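Side-chain contacts in alkaline phosphatase D (PDB 2YEQ), which hydrolyses phosphate monoesters to an alcohol and phosphate, and also acts as a phosphodiesterase, with iron and calcium in its active site: residues A[91-95]-A[96-100]; A[136-140]-A[141-145]. One frame throughout, in Å; residues are numbered along the deposited sequence.

In the fold
Starting from the N terminus, the chain first reaches contact 1 (91-100), where strand 87-94 turns back into strand 97-105 and closes a beta hairpin at the edge of a four-stranded antiparallel sheet in the N-terminal domain. Contact 2 (136-145) comes later, in the calcineurin-like phosphatase part, where helix 133-138 gives way to the loop leading into strand 145-148 of the large mixed sheet. The two follow in series: neither nests in nor crosses the other. Each closes only a short local turn. Their centres lie 24 Å apart and their nearest atoms about 12 Å, so they do not touch, and each ties together neighbouring elements of its own region.

Contact 1. Residues A[91-95]-A[96-100]; sequences RFKTG and HELSP. With PE5 (3,6,9,12,15,18,21,24-octaoxahexacosan-1-ol), chain P.
Ser99 and Phe92 grip each other by two bonds: Phe92 N donates to Ser99 OG over 2.8 Å, nearly straight at 168°, and Ser99 N returns a bond to Phe92 O. The serine hydroxyl, turned between its own N and carbonyl carbon (chi1 75°), meets the Phe92 N-H, lies at the edge of the Phe92 ring and donates a hydrogen bond to Pro100 O at 2.8 Å, so OG both accepts and donates. Toward the tip of this beta hairpin, Thr94 and Glu97 form a hydrogen-bonded pair around a type II' turn, with Gly95 at positive phi. Lys93 and Leu98 are the non-hydrogen-bonded pair, their side chains crossing obliquely with Leu98 CD2 3.8 Å from Lys93 CG. Leu98 CD2 also lies over one face of the Arg91 guanidinium. The extended Arg91 chain carries NH1 to a bound polyether, with bonds to PE5 O3 and, longer at 3.2 Å, to PE5 O1, while NH2 makes a salt bridge to Glu49 and the group has a cation-pi contact with Phe56. A leucine in place of Arg91 would probably leave the Glu49 carboxylate without its positive mate and the polyether oxygens without their donor. On the other face of the hairpin, Thr94 OG1 bonds to Pro45 O. The Arg91 group is thus held by Glu49, Phe56 and the polyether together, while Phe92 is buried against Val46 and Trp48 of strand 44-51.

Contact 2. Residues A[136-140]-A[141-145]; sequences KHMAK and EKLDL. With EDO (1,2-ethanediol), chain B.
Met138 and Glu141 bracket a type I beta turn that leads from helix 133-138 into the loop: Glu141 N bonds to Met138 O over 2.9 Å. One step earlier, Lys140 N bonds to His137 O. The chain then runs on toward strand 145-148, making this a helix-to-strand connection in the calcineurin-like phosphatase fold. A water spans the turn, donating to Ala139 O at 2.6 Å and to Glu141 O at 2.9 Å. The Glu141 side chain bends back along the turn: with CG anti to the carbonyl carbon (chi1 -60°) and a bend at chi2, its CB and CG both come to 3.3 Å from Met138 O. That bend delivers the buried carboxylate to strands 440-448 and 451-459, where OE1 pairs with Arg444 and OE2 with Arg457 and the Tyr442 hydroxyl; two arginines so close would probably keep it ionised. Met138 also touches Tyr442. Beyond the turn, Leu143 comes back to Met138, the two side chains crossing at about a right angle, and Leu143 also packs on Thr118 and Ala120 of strand 117-122. The meeting point is Met138 CG against Leu143 CD1, 4.1 Å apart.

Contact 1. Residues A[91-95]-A[96-100]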
loop_
_atom_site.group_PDB
_atom_site.type_symbol
_atom_site.label_atom_id
_atom_site.label_comp_id
_atom_site.label_asym_id
_atom_site.label_seq_id
_atom_site.Cartn_x
_atom_site.Cartn_y
_atom_site.Cartn_z
ATOM N N ARG A 91 20.497 4.450 -13.393
ATOM C CA ARG A 91 20.125 5.786 -13.857
ATOM C C ARG A 91 19.733 5.742 -15.315
ATOM O O ARG A 91 20.032 4.777 -16.023
ATOM C CB ARG A 91 21.270 6.784 -13.658
ATOM C CG ARG A 91 22.398 6.526 -14.592
ATOM C CD ARG A 91 23.502 7.566 -14.472
ATOM N NE ARG A 91 24.650 7.114 -15.249
ATOM C CZ ARG A 91 25.839 7.701 -15.243
ATOM N NH1 ARG A 91 26.060 8.765 -14.478
ATOM N NH2 ARG A 91 26.815 7.200 -15.991
ATOM N N PHE A 92 19.055 6.800 -15.738
ATOM C CA PHE A 92 18.586 6.935 -17.101
ATOM C C PHE A 92 19.220 8.164 -17.728
ATOM O O PHE A 92 19.562 9.118 -17.033
ATOM C CB PHE A 92 17.063 7.124 -17.131
ATOM C CG PHE A 92 16.286 5.982 -16.544
ATOM C CD1 PHE A 92 15.888 4.916 -17.339
ATOM C CD2 PHE A 92 15.936 5.981 -15.208
ATOM C CE1 PHE A 92 15.145 3.878 -16.808
ATOM C CE2 PHE A 92 15.192 4.923 -14.657
ATOM C CZ PHE A 92 14.801 3.880 -15.466
ATOM N N LYS A 93 19.288 8.161 -19.053
ATOM C CA LYS A 93 19.766 9.304 -19.825
ATOM C C LYS A 93 18.884 9.431 -21.057
ATOM O O LYS A 93 18.624 8.437 -21.727
ATOM C CB LYS A 93 21.212 9.069 -20.240
ATOM C CG LYS A 93 21.902 10.224 -20.901
ATOM C CD LYS A 93 23.181 9.725 -21.608
ATOM C CE LYS A 93 24.207 10.832 -21.842
ATOM N NZ LYS A 93 25.578 10.276 -22.073
ATOM N N THR A 94 18.418 10.641 -21.331
ATOM C CA THR A 94 17.672 10.915 -22.549
ATOM C C THR A 94 18.261 12.175 -23.164
ATOM O O THR A 94 18.300 13.223 -22.532
ATOM C CB THR A 94 16.136 10.977 -22.299
ATOM O OG1 THR A 94 15.451 11.027 -23.553
ATOM C CG2 THR A 94 15.727 12.146 -21.393
ATOM N N GLY A 95 18.742 12.039 -24.394
ATOM C CA GLY A 95 19.576 13.050 -25.018
ATOM C C GLY A 95 20.781 13.221 -24.122
ATOM O O GLY A 95 21.502 12.260 -23.818
ATOM N N HIS A 96 20.953 14.430 -23.628
ATOM C CA HIS A 96 22.029 14.747 -22.709
ATOM C C HIS A 96 21.542 14.797 -21.253
ATOM O O HIS A 96 22.346 15.013 -20.346
ATOM C CB HIS A 96 22.664 16.087 -23.114
ATOM C CG HIS A 96 23.084 16.136 -24.550
ATOM N ND1 HIS A 96 24.345 15.767 -24.970
ATOM C CD2 HIS A 96 22.391 16.465 -25.668
ATOM C CE1 HIS A 96 24.418 15.892 -26.286
ATOM N NE2 HIS A 96 23.243 16.302 -26.734
ATOM N N GLU A 97 20.239 14.624 -21.033
ATOM C CA GLU A 97 19.656 14.780 -19.690
ATOM C C GLU A 97 19.869 13.511 -18.858
ATOM O O GLU A 97 19.675 12.407 -19.361
ATOM C CB GLU A 97 18.157 15.104 -19.763
ATOM C CG GLU A 97 17.793 16.347 -20.579
ATOM C CD GLU A 97 18.132 17.653 -19.887
ATOM O OE1 GLU A 97 18.271 17.666 -18.631
ATOM O OE2 GLU A 97 18.251 18.673 -20.618
ATOM N N LEU A 98 20.281 13.680 -17.602
ATOM C CA LEU A 98 20.519 12.550 -16.691
ATOM C C LEU A 98 19.503 12.530 -15.555
ATOM O O LEU A 98 19.209 13.553 -14.959
ATOM C CB LEU A 98 21.904 12.644 -16.067
ATOM C CG LEU A 98 23.102 12.266 -16.912
ATOM C CD1 LEU A 98 24.381 12.593 -16.110
ATOM C CD2 LEU A 98 23.048 10.782 -17.276
ATOM N N SER A 99 18.969 11.351 -15.260
ATOM C CA SER A 99 18.065 11.176 -14.124
ATOM C C SER A 99 18.830 11.207 -12.804
ATOM O O SER A 99 20.053 11.008 -12.771
ATOM C CB SER A 99 17.319 9.838 -14.241
ATOM O OG SER A 99 18.150 8.715 -13.924
ATOM N N PRO A 100 18.128 11.443 -11.701
ATOM C CA PRO A 100 18.697 11.044 -10.420
ATOM C C PRO A 100 19.154 9.579 -10.430
ATOM O O PRO A 100 18.639 8.747 -11.186
ATOM C CB PRO A 100 17.539 11.226 -9.443
ATOM C CG PRO A 100 16.563 12.101 -10.134
ATOM C CD PRO A 100 16.712 11.824 -11.566
HETATM C C50 PE5 P . 29.913 8.792 -15.759
HETATM O O1 PE5 P . 29.160 9.534 -14.797
HETATM C C1 PE5 P . 29.214 8.983 -13.472
HETATM C C2 PE5 P . 28.482 9.886 -12.477
HETATM O O2 PE5 P . 27.430 9.174 -11.801
HETATM C C3 PE5 P . 26.676 9.943 -10.838
HETATM C C4 PE5 P . 25.461 10.670 -11.449
HETATM O O3 PE5 P . 24.925 10.052 -12.623
#

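Contact 2. Residues A[136-140]-A[141-145]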
loop_
_atom_site.group_PDB
_atom_site.type_symbol
_atom_site.label_atom_id
_atom_site.label_comp_id
_atom_site.label_asym_id
_atom_site.label_seq_id
_atom_site.Cartn_x
_atom_site.Cartn_y
_atom_site.Cartn_z
ATOM N N LYS A 136 10.513 11.225 3.991
ATOM C CA LYS A 136 11.846 11.784 4.288
ATOM C C LYS A 136 12.536 10.868 5.281
ATOM O O LYS A 136 13.662 10.442 5.053
ATOM C CB LYS A 136 11.734 13.184 4.871
ATOM C CG LYS A 136 13.084 13.899 4.965
ATOM C CD LYS A 136 12.924 15.267 5.581
ATOM C CE LYS A 136 14.241 16.046 5.578
ATOM N NZ LYS A 136 14.487 16.740 4.283
ATOM N N HIS A 137 11.837 10.530 6.365
ATOM C CA HIS A 137 12.362 9.572 7.345
ATOM C C HIS A 137 12.564 8.167 6.788
ATOM O O HIS A 137 13.584 7.521 7.084
ATOM C CB HIS A 137 11.472 9.525 8.595
ATOM C CG HIS A 137 11.424 10.819 9.347
ATOM N ND1 HIS A 137 12.547 11.393 9.918
ATOM C CD2 HIS A 137 10.395 11.656 9.614
ATOM C CE1 HIS A 137 12.200 12.514 10.526
ATOM N NE2 HIS A 137 10.899 12.702 10.354
ATOM N N MET A 138 11.628 7.674 5.969
ATOM C CA MET A 138 11.760 6.340 5.460
ATOM C C MET A 138 12.998 6.197 4.596
ATOM O O MET A 138 13.651 5.155 4.621
ATOM C CB MET A 138 10.535 5.924 4.638
ATOM C CG MET A 138 10.499 4.462 4.297
ATOM S SD MET A 138 9.193 4.021 3.123
ATOM C CE MET A 138 7.805 4.340 4.186
ATOM N N ALA A 139 13.300 7.238 3.819
ATOM C CA ALA A 139 14.435 7.220 2.885
ATOM C C ALA A 139 15.778 7.060 3.625
ATOM O O ALA A 139 16.765 6.723 3.013
ATOM C CB ALA A 139 14.450 8.488 2.032
ATOM N N LYS A 140 15.795 7.331 4.924
ATOM C CA LYS A 140 17.013 7.159 5.746
ATOM C C LYS A 140 17.099 5.778 6.422
ATOM O O LYS A 140 18.093 5.483 7.093
ATOM C CB LYS A 140 17.071 8.262 6.797
ATOM C CG LYS A 140 17.196 9.669 6.194
ATOM C CD LYS A 140 16.891 10.730 7.221
ATOM C CE LYS A 140 17.568 12.068 6.910
ATOM N NZ LYS A 140 16.869 13.197 7.607
ATOM N N GLU A 141 16.075 4.934 6.241
ATOM C CA GLU A 141 16.044 3.616 6.871
ATOM C C GLU A 141 16.922 2.681 6.081
ATOM O O GLU A 141 17.150 2.888 4.896
ATOM C CB GLU A 141 14.611 3.011 6.910
ATOM C CG GLU A 141 13.554 3.823 7.675
ATOM C CD GLU A 141 13.494 3.521 9.167
ATOM O OE1 GLU A 141 14.364 2.781 9.687
ATOM O OE2 GLU A 141 12.573 4.031 9.824
ATOM N N LYS A 142 17.392 1.618 6.726
ATOM C CA LYS A 142 18.135 0.590 6.021
ATOM C C LYS A 142 17.200 -0.556 5.719
ATOM O O LYS A 142 16.975 -1.398 6.565
ATOM C CB LYS A 142 19.326 0.097 6.856
ATOM C CG LYS A 142 20.552 1.004 6.764
ATOM C CD LYS A 142 20.775 1.832 8.030
ATOM C CE LYS A 142 21.113 3.308 7.725
ATOM N NZ LYS A 142 22.492 3.494 7.176
ATOM N N LEU A 143 16.666 -0.599 4.502
ATOM C CA LEU A 143 15.637 -1.583 4.154
ATOM C C LEU A 143 16.055 -2.369 2.950
ATOM O O LEU A 143 16.760 -1.843 2.082
ATOM C CB LEU A 143 14.315 -0.862 3.842
ATOM C CG LEU A 143 13.824 0.180 4.827
ATOM C CD1 LEU A 143 12.611 0.913 4.213
ATOM C CD2 LEU A 143 13.498 -0.461 6.194
ATOM N N ASP A 144 15.599 -3.613 2.882
ATOM C CA ASP A 144 15.732 -4.441 1.700
ATOM C C ASP A 144 14.638 -4.129 0.652
ATOM O O ASP A 144 14.870 -4.271 -0.539
ATOM C CB ASP A 144 15.637 -5.912 2.077
ATOM C CG ASP A 144 16.777 -6.361 3.023
ATOM O OD1 ASP A 144 17.946 -6.283 2.592
ATOM O OD2 ASP A 144 16.483 -6.797 4.164
ATOM N N LEU A 145 13.455 -3.747 1.114
ATOM C CA LEU A 145 12.376 -3.338 0.204
ATOM C C LEU A 145 11.281 -2.597 0.936
ATOM O O LEU A 145 11.289 -2.485 2.172
ATOM C CB LEU A 145 11.842 -4.517 -0.627
ATOM C CG LEU A 145 11.286 -5.780 0.030
ATOM C CD1 LEU A 145 9.871 -5.558 0.427
ATOM C CD2 LEU A 145 11.344 -6.938 -0.941
HETATM C C1 EDO B . 18.564 -0.475 -1.345
HETATM O O1 EDO B . 17.973 -0.137 -2.592
HETATM C C2 EDO B . 17.899 -1.715 -0.781
HETATM O O2 EDO B . 18.745 -2.197 0.269
HETATM O O HOH W 1 18.476 4.755 3.152
#